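Local coordinates for solute Binding Protein, BlMnBP1 in complex with mannotriose (Bifidobacterium, PDB 6FUV), which probably captures beta-manno-oligosaccharides such as mannotriose outside the cell and delivers them to an ABC transporter for uptake, at residues 30-41 and 331-339; 150-158 and 287-297. All blocks are in the same frame, centred on the assembly; numbering follows the deposited sequence.

Contact 1: 30-41 and 331-339; sequences RTDMGLASYPGK and KSGYSKNEG. With BMA (beta-D-mannopyranose), chain B.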
loop_
_atom_site.group_PDB
_atom_site.type_symbol
_atom_site.label_atom_id
_atom_site.label_comp_id
_atom_site.label_asym_id
_atom_site.label_seq_id
_atom_site.Cartn_x
_atom_site.Cartn_y
_atom_site.Cartn_z
ATOM N N ARG A 30 4.164 -11.002 4.426
ATOM C CA ARG A 30 4.985 -10.573 5.547
ATOM C C ARG A 30 5.962 -11.691 5.909
ATOM O O ARG A 30 5.844 -12.407 6.904
ATOM C CB ARG A 30 4.092 -10.189 6.703
ATOM C CG ARG A 30 3.328 -8.884 6.523
ATOM C CD ARG A 30 4.210 -7.720 6.247
ATOM N NE ARG A 30 5.218 -7.482 7.255
ATOM C CZ ARG A 30 5.082 -6.686 8.313
ATOM N NH1 ARG A 30 3.942 -6.091 8.561
ATOM N NH2 ARG A 30 6.092 -6.498 9.150
ATOM N N THR A 31 6.956 -11.852 5.043
ATOM C CA THR A 31 7.940 -12.894 5.282
ATOM C C THR A 31 8.707 -12.593 6.554
ATOM O O THR A 31 9.012 -13.501 7.330
ATOM C CB THR A 31 8.889 -13.052 4.101
ATOM O OG1 THR A 31 9.495 -11.804 3.817
ATOM C CG2 THR A 31 8.179 -13.565 2.867
ATOM N N ASP A 32 8.964 -11.311 6.810
ATOM C CA ASP A 32 9.608 -10.902 8.050
ATOM C C ASP A 32 8.873 -11.443 9.267
ATOM O O ASP A 32 9.499 -11.958 10.191
ATOM C CB ASP A 32 9.743 -9.369 8.108
ATOM C CG ASP A 32 8.441 -8.598 7.941
ATOM O OD1 ASP A 32 7.395 -9.149 7.509
ATOM O OD2 ASP A 32 8.491 -7.363 8.250
ATOM N N MET A 33 7.553 -11.374 9.273
ATOM C CA MET A 33 6.777 -11.762 10.437
ATOM C C MET A 33 6.605 -13.268 10.538
ATOM O O MET A 33 6.018 -13.742 11.498
ATOM C CB MET A 33 5.403 -11.106 10.368
ATOM C CG MET A 33 5.401 -9.625 10.674
ATOM S SD MET A 33 3.789 -8.955 10.728
ATOM C CE MET A 33 2.892 -9.937 11.914
ATOM N N GLY A 34 7.019 -14.036 9.539
ATOM C CA GLY A 34 7.108 -15.480 9.647
ATOM C C GLY A 34 8.359 -15.982 10.311
ATOM O O GLY A 34 8.515 -17.189 10.501
ATOM N N LEU A 35 9.254 -15.087 10.708
ATOM C CA LEU A 35 10.540 -15.454 11.279
ATOM C C LEU A 35 10.563 -15.230 12.790
ATOM O O LEU A 35 9.985 -14.259 13.312
ATOM C CB LEU A 35 11.669 -14.662 10.637
ATOM C CG LEU A 35 12.007 -15.013 9.199
ATOM C CD1 LEU A 35 13.116 -14.136 8.664
ATOM C CD2 LEU A 35 12.430 -16.452 9.094
ATOM N N ALA A 36 11.250 -16.138 13.485
ATOM C CA ALA A 36 11.391 -16.013 14.929
ATOM C C ALA A 36 12.124 -14.742 15.318
ATOM O O ALA A 36 11.883 -14.204 16.401
ATOM C CB ALA A 36 12.127 -17.232 15.472
ATOM N N SER A 37 12.963 -14.210 14.443
ATOM C CA SER A 37 13.742 -13.009 14.727
ATOM C C SER A 37 13.019 -11.679 14.440
ATOM O O SER A 37 13.624 -10.606 14.602
ATOM C CB SER A 37 15.039 -13.051 13.900
ATOM O OG SER A 37 14.719 -13.362 12.565
ATOM N N TYR A 38 11.762 -11.705 14.033
ATOM C CA TYR A 38 11.046 -10.470 13.765
ATOM C C TYR A 38 11.197 -9.548 14.980
ATOM O O TYR A 38 10.833 -9.942 16.099
ATOM C CB TYR A 38 9.575 -10.750 13.464
ATOM C CG TYR A 38 8.822 -9.505 13.087
ATOM C CD1 TYR A 38 9.205 -8.764 12.003
ATOM C CD2 TYR A 38 7.746 -9.066 13.833
ATOM C CE1 TYR A 38 8.565 -7.615 11.660
ATOM C CE2 TYR A 38 7.056 -7.925 13.476
ATOM C CZ TYR A 38 7.477 -7.193 12.395
ATOM O OH TYR A 38 6.851 -6.054 11.989
ATOM N N PRO A 39 11.724 -8.343 14.811
ATOM C CA PRO A 39 11.946 -7.468 15.967
ATOM C C PRO A 39 10.680 -6.824 16.513
ATOM O O PRO A 39 10.670 -5.654 16.875
ATOM C CB PRO A 39 12.916 -6.425 15.401
ATOM C CG PRO A 39 12.652 -6.366 13.990
ATOM C CD PRO A 39 12.236 -7.736 13.568
ATOM N N GLY A 40 9.613 -7.565 16.508
ATOM C CA GLY A 40 8.352 -7.127 17.071
ATOM C C GLY A 40 7.454 -8.308 17.275
ATOM O O GLY A 40 7.903 -9.437 17.489
ATOM N N LYS A 41 6.152 -8.058 17.221
ATOM C CA LYS A 41 5.169 -9.126 17.361
ATOM C C LYS A 41 4.995 -9.836 16.025
ATOM O O LYS A 41 4.457 -9.247 15.080
ATOM C CB LYS A 41 3.855 -8.534 17.833
ATOM C CG LYS A 41 2.917 -9.460 18.483
ATOM C CD LYS A 41 1.939 -8.640 19.364
ATOM C CE LYS A 41 0.657 -9.441 19.632
ATOM N NZ LYS A 41 -0.208 -8.722 20.584
ATOM N N LYS A 331 -9.416 -7.174 17.453
ATOM C CA LYS A 331 -8.753 -7.580 18.682
ATOM C C LYS A 331 -7.234 -7.580 18.649
ATOM O O LYS A 331 -6.581 -7.389 19.672
ATOM C CB LYS A 331 -9.192 -8.985 19.080
ATOM C CG LYS A 331 -10.681 -9.143 19.353
ATOM C CD LYS A 331 -11.085 -8.272 20.510
ATOM C CE LYS A 331 -12.273 -8.884 21.247
ATOM N NZ LYS A 331 -12.527 -8.206 22.527
ATOM N N SER A 332 -6.641 -7.806 17.500
ATOM C CA SER A 332 -5.227 -8.157 17.503
ATOM C C SER A 332 -4.314 -6.988 17.845
ATOM O O SER A 332 -3.195 -7.183 18.322
ATOM C CB SER A 332 -4.835 -8.711 16.144
ATOM O OG SER A 332 -4.645 -7.691 15.175
ATOM N N GLY A 333 -4.742 -5.771 17.580
ATOM C CA GLY A 333 -3.841 -4.645 17.702
ATOM C C GLY A 333 -2.800 -4.537 16.622
ATOM O O GLY A 333 -1.902 -3.722 16.721
ATOM N N TYR A 334 -2.911 -5.334 15.578
ATOM C CA TYR A 334 -1.901 -5.373 14.527
ATOM C C TYR A 334 -1.677 -4.004 13.889
ATOM O O TYR A 334 -0.541 -3.581 13.680
ATOM C CB TYR A 334 -2.340 -6.402 13.489
ATOM C CG TYR A 334 -1.502 -6.458 12.204
ATOM C CD1 TYR A 334 -1.672 -5.541 11.197
ATOM C CD2 TYR A 334 -0.553 -7.448 12.010
ATOM C CE1 TYR A 334 -0.921 -5.580 10.028
ATOM C CE2 TYR A 334 0.224 -7.504 10.832
ATOM C CZ TYR A 334 0.028 -6.573 9.840
ATOM O OH TYR A 334 0.742 -6.633 8.665
ATOM N N SER A 335 -2.744 -3.295 13.582
ATOM C CA SER A 335 -2.604 -1.947 13.041
ATOM C C SER A 335 -1.744 -1.042 13.916
ATOM O O SER A 335 -0.983 -0.210 13.413
ATOM C CB SER A 335 -3.984 -1.370 12.844
ATOM O OG SER A 335 -4.614 -1.154 14.051
ATOM N N LYS A 336 -1.792 -1.233 15.206
ATOM C CA LYS A 336 -1.083 -0.361 16.131
ATOM C C LYS A 336 0.397 -0.674 16.242
ATOM O O LYS A 336 1.167 0.164 16.707
ATOM C CB LYS A 336 -1.717 -0.481 17.525
ATOM C CG LYS A 336 -3.177 -0.088 17.586
ATOM C CD LYS A 336 -3.739 -0.061 18.996
ATOM C CE LYS A 336 -5.247 0.246 18.950
ATOM N NZ LYS A 336 -5.983 -0.020 20.212
ATOM N N ASN A 337 0.822 -1.855 15.837
ATOM C CA ASN A 337 2.236 -2.194 15.844
ATOM C C ASN A 337 2.886 -2.110 14.475
ATOM O O ASN A 337 4.106 -2.050 14.382
ATOM C CB ASN A 337 2.431 -3.622 16.367
ATOM C CG ASN A 337 1.901 -3.827 17.756
ATOM O OD1 ASN A 337 2.164 -3.027 18.657
ATOM N ND2 ASN A 337 1.146 -4.902 17.945
ATOM N N GLU A 338 2.112 -2.118 13.417
ATOM C CA GLU A 338 2.616 -2.130 12.053
ATOM C C GLU A 338 2.362 -0.818 11.302
ATOM O O GLU A 338 2.305 -0.785 10.065
ATOM C CB GLU A 338 1.979 -3.297 11.318
ATOM C CG GLU A 338 2.375 -4.633 11.965
ATOM C CD GLU A 338 3.870 -4.875 11.900
ATOM O OE1 GLU A 338 4.448 -4.399 10.907
ATOM O OE2 GLU A 338 4.447 -5.515 12.844
ATOM N N GLY A 339 2.258 0.279 12.036
ATOM C CA GLY A 339 2.125 1.573 11.410
ATOM C C GLY A 339 0.821 1.761 10.707
ATOM O O GLY A 339 0.803 2.417 9.689
HETATM C C1 BMA B . 9.205 -8.304 4.078
HETATM C C2 BMA B . 8.506 -7.055 4.616
HETATM C C3 BMA B . 7.218 -6.825 3.792
HETATM C C4 BMA B . 7.598 -6.702 2.301
HETATM C C5 BMA B . 8.441 -7.906 1.858
HETATM C C6 BMA B . 8.950 -7.791 0.393
HETATM O O1 BMA B . 10.348 -8.466 4.807
HETATM O O2 BMA B . 9.325 -5.890 4.432
HETATM O O3 BMA B . 6.504 -5.723 4.312
HETATM O O4 BMA B . 6.467 -6.695 1.421
HETATM O O5 BMA B . 9.571 -8.077 2.747
HETATM O O6 BMA B . 9.497 -9.038 -0.018
HETATM O O HOH W 1 3.159 -6.963 14.715
#
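The guanidinium of R30 has E338 OE1 and D32 CG at its edge, in its plane, while the sulfur of M33 sits over the centre of one face, 3.5 Å above it. M33 also spends its CG on the centre of one face of the Y38 ring, whose edge meets E338 OE2; the ring of Y334 carries E338 CG over one face. R30 holds E338 end-on: NH1 (2.9 Å) and NH2 both reach OE1, arriving from the same face of the carboxylate and well above its plane. D32 is gripped side-on, NE to OD1 and NH2 to OD2. In this solute-binding protein of the PBP clan, R30, T31 and D32 line the glycan pocket; CD of R30 lies 3.6 Å from O3 of a bound mannose. E338 is bent at chi2 (-62°), which turns OE2 to Y38, whose OH donates to the syn lone pair at 2.6 Å. A water bridges that same OE2 to the backbone O of K41. Held by both D32 and E338, the guanidinium is fixed in rotation beside the sugar. M33 CE touches Y334 CE2 (3.8 Å) at the ring edge, while SD, 5.1 Å from the centroid and oblique, makes the Met-aromatic contact.

Contact 2: 150-158 and 287-297; sequences ELPKTPEEF and MPFPITVDGKQ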
loop_
_atom_site.group_PDB
_atom_site.type_symbol
_atom_site.label_atom_id
_atom_site.label_comp_id
_atom_site.label_asym_id
_atom_site.label_seq_id
_atom_site.Cartn_x
_atom_site.Cartn_y
_atom_site.Cartn_z
ATOM N N GLU A 150 13.343 21.920 8.650
ATOM C CA GLU A 150 11.928 21.744 8.383
ATOM C C GLU A 150 11.786 20.847 7.170
ATOM O O GLU A 150 12.659 20.821 6.295
ATOM C CB GLU A 150 11.251 23.083 8.176
ATOM C CG GLU A 150 12.012 24.026 7.314
ATOM C CD GLU A 150 11.361 25.380 7.189
ATOM O OE1 GLU A 150 10.232 25.516 7.704
ATOM O OE2 GLU A 150 11.986 26.274 6.566
ATOM N N LEU A 151 10.673 20.121 7.134
ATOM C CA LEU A 151 10.438 19.107 6.125
ATOM C C LEU A 151 10.084 19.750 4.784
ATOM O O LEU A 151 9.239 20.644 4.729
ATOM C CB LEU A 151 9.309 18.166 6.556
ATOM C CG LEU A 151 9.520 17.476 7.882
ATOM C CD1 LEU A 151 8.291 16.768 8.388
ATOM C CD2 LEU A 151 10.677 16.478 7.767
ATOM N N PRO A 152 10.680 19.284 3.680
ATOM C CA PRO A 152 10.209 19.731 2.359
ATOM C C PRO A 152 8.745 19.374 2.162
ATOM O O PRO A 152 8.282 18.321 2.594
ATOM C CB PRO A 152 11.122 18.980 1.386
ATOM C CG PRO A 152 11.537 17.730 2.177
ATOM C CD PRO A 152 11.626 18.150 3.578
ATOM N N LYS A 153 8.009 20.296 1.549
ATOM C CA LYS A 153 6.605 20.119 1.245
ATOM C C LYS A 153 6.290 20.240 -0.234
ATOM O O LYS A 153 5.152 20.007 -0.609
ATOM C CB LYS A 153 5.770 21.148 2.031
ATOM C CG LYS A 153 5.771 20.915 3.542
ATOM C CD LYS A 153 4.829 21.819 4.277
ATOM C CE LYS A 153 4.794 21.475 5.770
ATOM N NZ LYS A 153 6.171 21.138 6.235
ATOM N N THR A 154 7.245 20.585 -1.082
ATOM C CA THR A 154 7.070 20.684 -2.524
ATOM C C THR A 154 8.163 19.876 -3.197
ATOM O O THR A 154 9.148 19.492 -2.556
ATOM C CB THR A 154 7.149 22.144 -2.999
ATOM O OG1 THR A 154 8.482 22.613 -2.785
ATOM C CG2 THR A 154 6.140 23.039 -2.270
ATOM N N PRO A 155 8.039 19.612 -4.510
ATOM C CA PRO A 155 9.126 18.893 -5.200
ATOM C C PRO A 155 10.456 19.640 -5.233
ATOM O O PRO A 155 11.513 19.016 -5.080
ATOM C CB PRO A 155 8.559 18.690 -6.607
ATOM C CG PRO A 155 7.059 18.719 -6.455
ATOM C CD PRO A 155 6.827 19.748 -5.352
ATOM N N GLU A 156 10.432 20.959 -5.418
ATOM C CA GLU A 156 11.668 21.728 -5.424
ATOM C C GLU A 156 12.329 21.712 -4.056
ATOM O O GLU A 156 13.558 21.593 -3.973
ATOM C CB GLU A 156 11.393 23.163 -5.847
ATOM C CG GLU A 156 10.963 23.357 -7.275
ATOM C CD GLU A 156 9.433 23.285 -7.484
ATOM O OE1 GLU A 156 8.726 22.722 -6.626
ATOM O OE2 GLU A 156 8.934 23.829 -8.508
ATOM N N GLU A 157 11.537 21.856 -2.983
ATOM C CA GLU A 157 12.084 21.784 -1.629
ATOM C C GLU A 157 12.638 20.392 -1.361
ATOM O O GLU A 157 13.648 20.226 -0.681
ATOM C CB GLU A 157 10.995 22.129 -0.613
ATOM C CG GLU A 157 10.629 23.613 -0.496
ATOM C CD GLU A 157 9.274 23.854 0.084
ATOM O OE1 GLU A 157 8.776 23.020 0.879
ATOM O OE2 GLU A 157 8.625 24.861 -0.324
ATOM N N PHE A 158 12.000 19.376 -1.909
ATOM C CA PHE A 158 12.506 18.022 -1.722
ATOM C C PHE A 158 13.850 17.855 -2.404
ATOM O O PHE A 158 14.761 17.256 -1.840
ATOM C CB PHE A 158 11.508 16.997 -2.263
ATOM C CG PHE A 158 11.868 15.581 -1.942
ATOM C CD1 PHE A 158 11.866 15.131 -0.631
ATOM C CD2 PHE A 158 12.255 14.697 -2.930
ATOM C CE1 PHE A 158 12.214 13.819 -0.312
ATOM C CE2 PHE A 158 12.614 13.375 -2.580
ATOM C CZ PHE A 158 12.556 12.964 -1.297
ATOM N N MET A 287 7.333 11.425 6.825
ATOM C CA MET A 287 6.836 12.702 6.359
ATOM C C MET A 287 5.846 12.573 5.207
ATOM O O MET A 287 5.876 11.610 4.428
ATOM C CB MET A 287 7.978 13.625 5.911
ATOM C CG MET A 287 8.938 13.072 4.994
ATOM S SD MET A 287 10.099 14.317 4.347
ATOM C CE MET A 287 9.066 14.941 3.101
ATOM N N PRO A 288 4.983 13.575 5.069
ATOM C CA PRO A 288 4.098 13.622 3.900
ATOM C C PRO A 288 4.924 13.708 2.631
ATOM O O PRO A 288 6.023 14.249 2.620
ATOM C CB PRO A 288 3.281 14.888 4.126
ATOM C CG PRO A 288 3.258 14.986 5.627
ATOM C CD PRO A 288 4.629 14.608 6.049
ATOM N N PHE A 289 4.421 13.085 1.584
ATOM C CA PHE A 289 5.071 13.217 0.311
ATOM C C PHE A 289 5.089 14.706 -0.023
ATOM O O PHE A 289 4.080 15.403 0.173
ATOM C CB PHE A 289 4.359 12.367 -0.758
ATOM C CG PHE A 289 5.037 12.423 -2.107
ATOM C CD1 PHE A 289 6.034 11.553 -2.432
ATOM C CD2 PHE A 289 4.684 13.325 -3.027
ATOM C CE1 PHE A 289 6.649 11.602 -3.605
ATOM C CE2 PHE A 289 5.359 13.390 -4.225
ATOM C CZ PHE A 289 6.309 12.523 -4.490
ATOM N N PRO A 290 6.207 15.232 -0.516
ATOM C CA PRO A 290 6.328 16.691 -0.654
ATOM C C PRO A 290 5.598 17.278 -1.860
ATOM O O PRO A 290 6.183 17.801 -2.877
ATOM C CB PRO A 290 7.836 16.864 -0.747
ATOM C CG PRO A 290 8.285 15.662 -1.471
ATOM C CD PRO A 290 7.380 14.534 -1.074
ATOM N N ILE A 291 4.267 17.256 -1.780
ATOM C CA ILE A 291 3.443 18.026 -2.702
ATOM C C ILE A 291 2.512 18.874 -1.860
ATOM O O ILE A 291 1.960 18.393 -0.867
ATOM C CB ILE A 291 2.642 17.137 -3.673
ATOM C CG1 ILE A 291 3.534 16.586 -4.781
ATOM C CG2 ILE A 291 1.519 17.888 -4.265
ATOM C CD1 ILE A 291 2.737 15.886 -5.961
ATOM N N THR A 292 2.281 20.114 -2.292
ATOM C CA THR A 292 1.332 21.033 -1.672
ATOM C C THR A 292 0.352 21.527 -2.717
ATOM O O THR A 292 0.743 21.891 -3.824
ATOM C CB THR A 292 2.058 22.209 -0.980
ATOM O OG1 THR A 292 2.858 21.697 0.099
ATOM C CG2 THR A 292 1.103 23.205 -0.418
ATOM N N VAL A 293 -0.919 21.464 -2.378
ATOM C CA VAL A 293 -1.993 21.944 -3.233
ATOM C C VAL A 293 -2.698 23.134 -2.558
ATOM O O VAL A 293 -3.415 22.964 -1.569
ATOM C CB VAL A 293 -2.986 20.813 -3.559
ATOM C CG1 VAL A 293 -4.084 21.317 -4.460
ATOM C CG2 VAL A 293 -2.296 19.619 -4.218
ATOM N N ASP A 294 -2.526 24.328 -3.115
ATOM C CA ASP A 294 -3.112 25.559 -2.604
ATOM C C ASP A 294 -2.875 25.690 -1.117
ATOM O O ASP A 294 -3.818 25.823 -0.323
ATOM C CB ASP A 294 -4.607 25.630 -2.912
ATOM C CG ASP A 294 -4.902 25.637 -4.382
ATOM O OD1 ASP A 294 -4.155 26.274 -5.149
ATOM O OD2 ASP A 294 -5.869 24.981 -4.800
ATOM N N GLY A 295 -1.601 25.643 -0.740
ATOM C CA GLY A 295 -1.230 25.791 0.652
ATOM C C GLY A 295 -1.488 24.626 1.576
ATOM O O GLY A 295 -1.152 24.739 2.764
ATOM N N LYS A 296 -2.021 23.509 1.076
ATOM C CA LYS A 296 -2.375 22.370 1.912
ATOM C C LYS A 296 -1.775 21.070 1.404
ATOM O O LYS A 296 -1.490 20.906 0.230
ATOM C CB LYS A 296 -3.868 22.227 2.006
ATOM C CG LYS A 296 -4.532 23.204 3.005
ATOM C CD LYS A 296 -6.043 23.052 3.023
ATOM C CE LYS A 296 -6.479 21.673 3.590
ATOM N NZ LYS A 296 -6.119 21.481 5.035
ATOM N N GLN A 297 -1.557 20.157 2.322
ATOM C CA GLN A 297 -1.047 18.833 2.026
ATOM C C GLN A 297 -2.100 17.790 2.320
ATOM O O GLN A 297 -2.888 17.940 3.258
ATOM C CB GLN A 297 0.207 18.505 2.829
ATOM C CG GLN A 297 1.416 19.235 2.327
ATOM C CD GLN A 297 2.667 18.670 2.838
ATOM O OE1 GLN A 297 3.486 18.194 2.077
ATOM N NE2 GLN A 297 2.837 18.702 4.138
HETATM O O HOH W 2 5.902 16.908 3.024
#
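M287 and P290 receive the chain that runs from L151 into helix 155-168: strand 284-288, outermost within this chain in a four-stranded mixed sheet, leads into a segment that packs here against an N-capped helix start. CG of M287 is wedged between its backbone N and carbonyl carbon (chi1 50°), and the bend at chi3 brings CE to the P152 ring, 3.8 Å from its CG. L151 slides past M287 in the opposite direction and lays CD1 4.0 Å from M287 CB. P290, the centre of an inverse gamma turn, presses its CG against F158, 3.6 Å from F158 CB. F158 CG is anti to its own backbone N (chi1 -172°), and the ring lies obliquely to the proline. The extended aliphatic part of K153 crosses Q297 at about a right angle, with chi4 alone bent. T154 caps the helix, its OG1 accepting from E157 N, and the carboxylate of E157 reaches back: its OE1 takes the backbone N of K153, 2.9 Å away, nearly along the C-O axis. The side chain of I291 packs on A226 and V227 of helix 223-236. A water lies between P152 O and P288 O, within hydrogen-bonding distance of each. T292 closes the contact directly: its OG1 donates to K153 O at 2.9 Å, from above the carbonyl plane, 51° out of it.

Contact 1 and contact 2 sit about 31 Å apart, centre to centre, and their nearest atoms stay about 11 Å from each other, so they do not touch. Along the chain, both segments of 150-158 with 287-297 fall between those of 30-41 with 331-339. The strands they adjoin belong to different sheets: 22-28, which precedes the 30-41 loop, is in the eight-stranded one, whereas 284-288, which runs into contact 2, is an outermost strand of the four-stranded one. Contact 1 borders the mannotriose; Q273, near R30 and D32, also binds this mannose, together with W249, E250 and K253. Contact 2 has a triethylene glycol, probably from crystallisation, about 3 Å from the side chain of L151.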